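Lipoprotein LPPX (PDB 2BYO) probably carries phthiocerol dimycocerosates, the bulky lipids of the mycobacterial cell wall, from the cell membrane toward the outer membrane in a large hydrophobic cavity. Local coordinates at residues L25-I28 with R29-L32; V74-N78 with D79-V83; S93-F97 with D98-N102. All blocks are in the same frame, centred on the assembly; numbering follows the deposited sequence.

Contact 1: L25-I28 with R29-L32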
loop_
_atom_site.group_PDB
_atom_site.type_symbol
_atom_site.label_atom_id
_atom_site.label_comp_id
_atom_site.label_asym_id
_atom_site.label_seq_id
_atom_site.Cartn_x
_atom_site.Cartn_y
_atom_site.Cartn_z
ATOM N N LEU A 25 5.949 -12.144 13.425
ATOM C CA LEU A 25 5.429 -10.822 13.729
ATOM C C LEU A 25 6.562 -9.811 13.892
ATOM O O LEU A 25 6.446 -8.671 13.451
ATOM C CB LEU A 25 4.571 -10.842 15.004
ATOM C CG LEU A 25 3.085 -10.519 14.844
ATOM C CD1 LEU A 25 2.518 -10.193 16.217
ATOM C CD2 LEU A 25 2.830 -9.373 13.871
ATOM N N ALA A 26 7.641 -10.236 14.542
ATOM C CA ALA A 26 8.791 -9.383 14.767
ATOM C C ALA A 26 9.392 -8.950 13.436
ATOM O O ALA A 26 9.746 -7.784 13.264
ATOM C CB ALA A 26 9.825 -10.102 15.612
ATOM N N GLU A 27 9.507 -9.892 12.501
ATOM C CA GLU A 27 10.062 -9.605 11.187
ATOM C C GLU A 27 9.176 -8.637 10.415
ATOM O O GLU A 27 9.685 -7.745 9.742
ATOM C CB GLU A 27 10.274 -10.894 10.392
ATOM C CG GLU A 27 10.941 -10.720 9.023
ATOM C CD GLU A 27 12.382 -10.231 9.107
ATOM O OE1 GLU A 27 13.028 -10.106 8.045
ATOM O OE2 GLU A 27 12.882 -9.973 10.218
ATOM N N ILE A 28 7.855 -8.795 10.511
ATOM C CA ILE A 28 6.951 -7.831 9.867
ATOM C C ILE A 28 7.086 -6.438 10.509
ATOM O O ILE A 28 7.090 -5.424 9.806
ATOM C CB ILE A 28 5.478 -8.277 9.919
ATOM C CG1 ILE A 28 5.290 -9.596 9.160
ATOM C CG2 ILE A 28 4.572 -7.187 9.320
ATOM C CD1 ILE A 28 3.984 -10.277 9.466
ATOM N N ARG A 29 7.195 -6.379 11.831
ATOM C CA ARG A 29 7.404 -5.089 12.498
ATOM C C ARG A 29 8.699 -4.408 12.058
ATOM O O ARG A 29 8.736 -3.189 11.921
ATOM C CB ARG A 29 7.384 -5.221 14.010
ATOM C CG ARG A 29 6.004 -5.197 14.586
ATOM C CD ARG A 29 6.058 -5.393 16.087
ATOM N NE ARG A 29 4.804 -5.012 16.739
ATOM C CZ ARG A 29 3.962 -5.847 17.357
ATOM N NH1 ARG A 29 2.856 -5.356 17.915
ATOM N NH2 ARG A 29 4.206 -7.159 17.443
ATOM N N GLN A 30 9.750 -5.188 11.828
ATOM C CA GLN A 30 10.976 -4.642 11.250
ATOM C C GLN A 30 10.724 -3.950 9.897
ATOM O O GLN A 30 11.285 -2.880 9.652
ATOM C CB GLN A 30 12.041 -5.724 11.091
ATOM C CG GLN A 30 12.622 -6.243 12.396
ATOM C CD GLN A 30 13.771 -5.395 12.951
ATOM O OE1 GLN A 30 14.265 -4.480 12.297
ATOM N NE2 GLN A 30 14.203 -5.716 14.162
ATOM N N SER A 31 9.902 -4.544 9.022
ATOM C CA SER A 31 9.630 -3.915 7.716
ATOM C C SER A 31 8.739 -2.698 7.844
ATOM O O SER A 31 8.909 -1.739 7.101
ATOM C CB SER A 31 9.035 -4.883 6.675
ATOM O OG SER A 31 7.697 -5.227 6.983
ATOM N N LEU A 32 7.791 -2.734 8.778
ATOM C CA LEU A 32 6.901 -1.594 9.003
ATOM C C LEU A 32 7.669 -0.421 9.599
ATOM O O LEU A 32 7.442 0.723 9.217
ATOM C CB LEU A 32 5.723 -1.984 9.901
ATOM C CG LEU A 32 4.729 -3.008 9.330
ATOM C CD1 LEU A 32 3.574 -3.210 10.286
ATOM C CD2 LEU A 32 4.203 -2.581 7.965
#

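Contact 2: V74-N78 with D79-V83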
loop_
_atom_site.group_PDB
_atom_site.type_symbol
_atom_site.label_atom_id
_atom_site.label_comp_id
_atom_site.label_asym_id
_atom_site.label_seq_id
_atom_site.Cartn_x
_atom_site.Cartn_y
_atom_site.Cartn_z
ATOM N N VAL A 74 1.163 8.816 -11.695
ATOM C CA VAL A 74 0.215 8.499 -12.752
ATOM C C VAL A 74 -0.650 7.341 -12.271
ATOM O O VAL A 74 -0.215 6.544 -11.432
ATOM C CB VAL A 74 0.959 8.175 -14.070
ATOM C CG1 VAL A 74 1.745 6.883 -13.968
ATOM C CG2 VAL A 74 0.013 8.124 -15.224
ATOM N N CYS A 75 -1.879 7.274 -12.768
ATOM C CA CYS A 75 -2.806 6.233 -12.353
ATOM C C CYS A 75 -3.757 5.838 -13.468
ATOM O O CYS A 75 -3.836 6.495 -14.505
ATOM C CB CYS A 75 -3.600 6.674 -11.114
ATOM S SG CYS A 75 -4.848 7.929 -11.364
ATOM N N THR A 76 -4.450 4.737 -13.235
ATOM C CA THR A 76 -5.568 4.323 -14.059
ATOM C C THR A 76 -6.800 4.619 -13.214
ATOM O O THR A 76 -6.944 4.065 -12.117
ATOM C CB THR A 76 -5.479 2.824 -14.423
ATOM O OG1 THR A 76 -4.313 2.600 -15.227
ATOM C CG2 THR A 76 -6.712 2.373 -15.203
ATOM N N TYR A 77 -7.658 5.499 -13.728
ATOM C CA TYR A 77 -8.845 5.978 -13.035
ATOM C C TYR A 77 -10.062 5.806 -13.938
ATOM O O TYR A 77 -10.093 6.323 -15.056
ATOM C CB TYR A 77 -8.680 7.460 -12.654
ATOM C CG TYR A 77 -9.971 8.095 -12.184
ATOM C CD1 TYR A 77 -10.480 7.827 -10.919
ATOM C CD2 TYR A 77 -10.693 8.951 -13.010
ATOM C CE1 TYR A 77 -11.669 8.383 -10.491
ATOM C CE2 TYR A 77 -11.887 9.517 -12.582
ATOM C CZ TYR A 77 -12.365 9.222 -11.323
ATOM O OH TYR A 77 -13.542 9.776 -10.894
ATOM N N ASN A 78 -11.064 5.083 -13.445
ATOM C CA ASN A 78 -12.254 4.750 -14.218
ATOM C C ASN A 78 -11.919 4.210 -15.612
ATOM O O ASN A 78 -12.568 4.553 -16.600
ATOM C CB ASN A 78 -13.189 5.969 -14.289
ATOM C CG ASN A 78 -13.893 6.249 -12.960
ATOM O OD1 ASN A 78 -13.735 5.509 -11.978
ATOM N ND2 ASN A 78 -14.683 7.314 -12.929
ATOM N N ASP A 79 -10.889 3.367 -15.660
ATOM C CA ASP A 79 -10.390 2.713 -16.877
ATOM C C ASP A 79 -9.640 3.629 -17.835
ATOM O O ASP A 79 -9.240 3.192 -18.905
ATOM C CB ASP A 79 -11.498 1.964 -17.622
ATOM C CG ASP A 79 -11.952 0.729 -16.892
ATOM O OD1 ASP A 79 -11.088 -0.003 -16.354
ATOM O OD2 ASP A 79 -13.177 0.485 -16.861
ATOM N N GLU A 80 -9.440 4.883 -17.452
ATOM C CA GLU A 80 -8.588 5.783 -18.207
ATOM C C GLU A 80 -7.171 5.624 -17.674
ATOM O O GLU A 80 -6.916 5.887 -16.507
ATOM C CB GLU A 80 -9.046 7.231 -18.043
ATOM C CG GLU A 80 -8.207 8.267 -18.794
ATOM C CD GLU A 80 -8.489 8.317 -20.291
ATOM O OE1 GLU A 80 -9.308 7.520 -20.810
ATOM O OE2 GLU A 80 -7.870 9.169 -20.959
ATOM N N GLN A 81 -6.260 5.214 -18.544
ATOM C CA GLN A 81 -4.852 5.107 -18.217
ATOM C C GLN A 81 -4.116 6.439 -18.381
ATOM O O GLN A 81 -4.639 7.388 -18.994
ATOM C CB GLN A 81 -4.219 4.028 -19.086
ATOM C CG GLN A 81 -4.830 2.661 -18.846
ATOM C CD GLN A 81 -4.108 1.551 -19.574
ATOM O OE1 GLN A 81 -4.584 1.058 -20.594
ATOM N NE2 GLN A 81 -2.975 1.128 -19.044
ATOM N N GLY A 82 -2.923 6.513 -17.793
ATOM C CA GLY A 82 -2.053 7.683 -17.930
ATOM C C GLY A 82 -2.622 8.952 -17.318
ATOM O O GLY A 82 -2.339 10.054 -17.780
ATOM N N VAL A 83 -3.448 8.787 -16.283
ATOM C CA VAL A 83 -4.111 9.907 -15.604
ATOM C C VAL A 83 -3.175 10.479 -14.545
ATOM O O VAL A 83 -2.820 9.786 -13.590
ATOM C CB VAL A 83 -5.416 9.434 -14.928
ATOM C CG1 VAL A 83 -6.022 10.533 -14.075
ATOM C CG2 VAL A 83 -6.396 8.951 -15.975
HETATM O O HOH W 1 -1.950 4.168 -16.069
#

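Contact 3: S93-F97 with D98-N102. With ZN (zinc ion), chain D; OAA (oxaloacetate ion), chain L.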
loop_
_atom_site.group_PDB
_atom_site.type_symbol
_atom_site.label_atom_id
_atom_site.label_comp_id
_atom_site.label_asym_id
_atom_site.label_seq_id
_atom_site.Cartn_x
_atom_site.Cartn_y
_atom_site.Cartn_z
ATOM N N SER A 93 -6.019 14.091 -5.783
ATOM C CA SER A 93 -6.518 14.637 -7.053
ATOM C C SER A 93 -6.016 13.868 -8.284
ATOM O O SER A 93 -4.955 13.241 -8.250
ATOM C CB SER A 93 -6.079 16.092 -7.192
ATOM O OG SER A 93 -6.582 16.897 -6.135
ATOM N N VAL A 94 -6.804 13.932 -9.360
ATOM C CA VAL A 94 -6.445 13.396 -10.681
ATOM C C VAL A 94 -6.746 14.457 -11.748
ATOM O O VAL A 94 -7.607 15.306 -11.555
ATOM C CB VAL A 94 -7.198 12.080 -11.044
ATOM C CG1 VAL A 94 -6.793 10.961 -10.121
ATOM C CG2 VAL A 94 -8.708 12.266 -11.013
ATOM N N LYS A 95 -6.004 14.409 -12.853
ATOM C CA LYS A 95 -6.156 15.354 -13.954
ATOM C C LYS A 95 -6.845 14.659 -15.125
ATOM O O LYS A 95 -6.348 13.658 -15.663
ATOM C CB LYS A 95 -4.796 15.902 -14.389
ATOM C CG LYS A 95 -4.854 17.097 -15.343
ATOM C CD LYS A 95 -3.453 17.513 -15.779
ATOM C CE LYS A 95 -3.495 18.753 -16.642
ATOM N NZ LYS A 95 -2.134 19.172 -17.088
ATOM N N LEU A 96 -8.004 15.186 -15.493
ATOM C CA LEU A 96 -8.747 14.719 -16.651
ATOM C C LEU A 96 -8.823 15.841 -17.668
ATOM O O LEU A 96 -9.383 16.918 -17.414
ATOM C CB LEU A 96 -10.138 14.273 -16.253
ATOM C CG LEU A 96 -10.182 13.105 -15.278
ATOM C CD1 LEU A 96 -11.615 12.920 -14.809
ATOM C CD2 LEU A 96 -9.654 11.847 -15.929
ATOM N N PHE A 97 -8.251 15.563 -18.833
ATOM C CA PHE A 97 -8.083 16.551 -19.883
ATOM C C PHE A 97 -7.225 17.673 -19.322
ATOM O O PHE A 97 -6.122 17.382 -18.900
ATOM C CB PHE A 97 -9.431 16.981 -20.478
ATOM C CG PHE A 97 -9.330 17.369 -21.913
ATOM C CD1 PHE A 97 -9.238 16.394 -22.884
ATOM C CD2 PHE A 97 -9.251 18.695 -22.289
ATOM C CE1 PHE A 97 -9.115 16.732 -24.215
ATOM C CE2 PHE A 97 -9.123 19.039 -23.625
ATOM C CZ PHE A 97 -9.058 18.041 -24.588
ATOM N N ASP A 98 -7.677 18.926 -19.297
ATOM C CA ASP A 98 -6.857 20.000 -18.717
ATOM C C ASP A 98 -7.233 20.336 -17.269
ATOM O O ASP A 98 -6.795 21.361 -16.746
ATOM C CB ASP A 98 -6.949 21.284 -19.559
ATOM C CG ASP A 98 -8.362 21.852 -19.622
ATOM O OD1 ASP A 98 -9.329 21.077 -19.545
ATOM O OD2 ASP A 98 -8.505 23.073 -19.766
ATOM N N ASP A 99 -8.043 19.496 -16.628
ATOM C CA ASP A 99 -8.699 19.880 -15.376
ATOM C C ASP A 99 -8.402 18.892 -14.265
ATOM O O ASP A 99 -8.640 17.689 -14.417
ATOM C CB ASP A 99 -10.219 19.958 -15.559
ATOM C CG ASP A 99 -10.633 20.866 -16.687
ATOM O OD1 ASP A 99 -10.343 22.078 -16.636
ATOM O OD2 ASP A 99 -11.289 20.369 -17.633
ATOM N N TRP A 100 -7.896 19.418 -13.150
ATOM C CA TRP A 100 -7.727 18.651 -11.920
ATOM C C TRP A 100 -9.051 18.519 -11.180
ATOM O O TRP A 100 -9.779 19.478 -11.067
ATOM C CB TRP A 100 -6.707 19.348 -11.011
ATOM C CG TRP A 100 -5.323 19.188 -11.513
ATOM C CD1 TRP A 100 -4.596 20.090 -12.239
ATOM C CD2 TRP A 100 -4.496 18.039 -11.349
ATOM N NE1 TRP A 100 -3.357 19.566 -12.527
ATOM C CE2 TRP A 100 -3.276 18.306 -11.997
ATOM C CE3 TRP A 100 -4.669 16.804 -10.712
ATOM C CZ2 TRP A 100 -2.235 17.391 -12.018
ATOM C CZ3 TRP A 100 -3.643 15.897 -10.739
ATOM C CH2 TRP A 100 -2.436 16.190 -11.386
ATOM N N SER A 101 -9.358 17.323 -10.686
ATOM C CA SER A 101 -10.483 17.144 -9.780
ATOM C C SER A 101 -10.038 16.357 -8.550
ATOM O O SER A 101 -9.164 15.498 -8.634
ATOM C CB SER A 101 -11.645 16.441 -10.479
ATOM O OG SER A 101 -11.256 15.160 -10.914
ATOM N N ASN A 102 -10.649 16.677 -7.413
ATOM C CA ASN A 102 -10.372 16.020 -6.142
ATOM C C ASN A 102 -11.214 14.760 -5.984
ATOM O O ASN A 102 -12.437 14.824 -6.042
ATOM C CB ASN A 102 -10.680 16.979 -4.983
ATOM C CG ASN A 102 -9.781 18.213 -4.981
ATOM O OD1 ASN A 102 -8.600 18.137 -5.312
ATOM N ND2 ASN A 102 -10.339 19.348 -4.593
HETATM ZN ZN ZN D . -11.207 21.321 -19.309
HETATM O O1 OAA L . 1.469 14.282 -12.015
HETATM O O2 OAA L . 1.031 16.265 -11.266
HETATM O O4 OAA L . 2.894 16.530 -15.471
HETATM O O5 OAA L . 3.531 18.070 -14.056
HETATM O O3 OAA L . 0.384 17.895 -14.937
HETATM C C1 OAA L . 1.135 15.475 -12.232
HETATM C C2 OAA L . 0.811 15.936 -13.642
HETATM C C3 OAA L . 1.265 17.355 -13.978
HETATM C C4 OAA L . 2.640 17.317 -14.530
HETATM O O HOH W 2 -12.050 17.662 -17.567
#

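Contact 1: L25-I28 with R29-L32
R29 lies one helical turn beyond L25, and its long side chain slants across that of L25. CB packs over two carbonyl oxygens, 3.6 Å from each of L25 O and A26 O. CG remains by the first of these, with L25 O 3.7 Å away. From CG to NE the chain is extended, which carries the guanidinium beyond the helix backbone, and there NH2 comes within 3.7 Å of the methyl L25 CD1. Arginine suits this exposed place: its methylenes cover the backbone and its side chain lies near an acetate ion, probably from the crystallisation liquor.

I28 and L32, also one turn apart, lie side by side and point the same way, I28 CG2 being 4.2 Å from L32 CG. Branched hydrocarbon fits here because both residues touch the bound docosahexaenoic acid. Between them in sequence, the buried hydroxyl of S31 is turned back by a chi1 of 71° and donates to I28 O over 2.9 Å (OG to O), which gives the buried hydroxyl an acceptor within its own helix. That oxygen also accepts the regular bond from L32 N at 3.0 Å, so two donors grip it. The arrangement is that of an amphipathic alpha-helix laid over the lipid cavity of a beta-half-barrel, with apolar residues toward the fatty acid.

Contact 2: V74-N78 with D79-V83
Y77 and E80 face each other at the closed end of a hairpin and satisfy each other twice. E80 donates from N to Y77 O at 2.9 Å, standing 57° out of the carbonyl plane as the tight turn demands, while Y77 N returns a bond to E80 O, tilted only 25° from the carbonyl plane. N78 and D79 form the type I' turn between them. Both have positive phi, a left-handed conformation that asparagine and aspartate tolerate better than most residues, and their polar side chains suit an exposed corner. The amide carbon N78 CG lies 3.7 Å above one face of the Y77 ring.

Farther along, C75 and V83 make a second hydrogen-bonded pair: C75 N donates to V83 O at 2.8 Å, and V83 N answers in the plane of the C75 carbonyl. Only T76 lies between these pairs on one strand, whereas Q81 and G82 lie between them on the other, so this is an antiparallel beta-hairpin with a beta bulge. The displaced amide G82 N does not bond across the strands. It donates to a water at 3.1 Å, and T76 OG1 is hydrogen-bonded to the same water. A chi1 of -64° sets that hydroxyl beside the backbone N of T76 and alongside Q81, whose CG is 3.7 Å from OG1. The backbone of T76 is paired instead with T58 and S59 of strand 57-65. Glycine suits position 82, where phi is positive and V74 CG2 presses to 3.4 Å from G82 CA.

Contact 3: S93-F97 with D98-N102
K95 and W100 cross obliquely on one side of a beta-hairpin, at a non-hydrogen-bonded pair of strands 93-96 and 99-102. A chi1 of -74° swings the indole of W100 back over the neighbouring strand, so that K95 CB stands 3.5 Å above the centre of its six-membered ring, a CH-pi contact. The lysine is extended throughout, with CG anti to the backbone N, and its methylenes follow the ring system until NZ lies 3.5 Å from oxaloacetate O3. Aromatic surface and positive charge both suit this ligand pocket; the anion's O2 sits at the edge of the indole. On the same side, S93 OG donates to N102 OD1 over only 2.5 Å, in the plane of the amide carbonyl.

A type II' turn joins the strands. F97 adopts the positive phi usually left to glycine, and the two aspartates that follow turn toward a single zinc ion. D98 places CG between its backbone N and carbonyl carbon (chi1 62°), D99 beside its N (chi1 -55°). Each offers one oxygen, D98 OD1 and D99 OD2, both 1.9 Å from the zinc, and D99 OD2 also accepts from a water that donates to L96 O.

In the fold
The three contacts follow one another along the chain in series. Contact 1, on helix 22-36, lies on the opposite side of the chain's centre from the other two, its centre about 33 Å from that of contact 2 and about 37 Å from that of contact 3. Contacts 2 and 3 belong to the same antiparallel sheet, about 11 Å apart between centres. They touch directly: V83 and C75 pack on V94, and Y77 on L96, while strand 99-105 forms an outermost strand of the sheet. Contact 1 thus belongs to the helical cover over the bound fatty acid, whereas contacts 2 and 3 build a distant end of the half-barrel that encloses the lipid cavity.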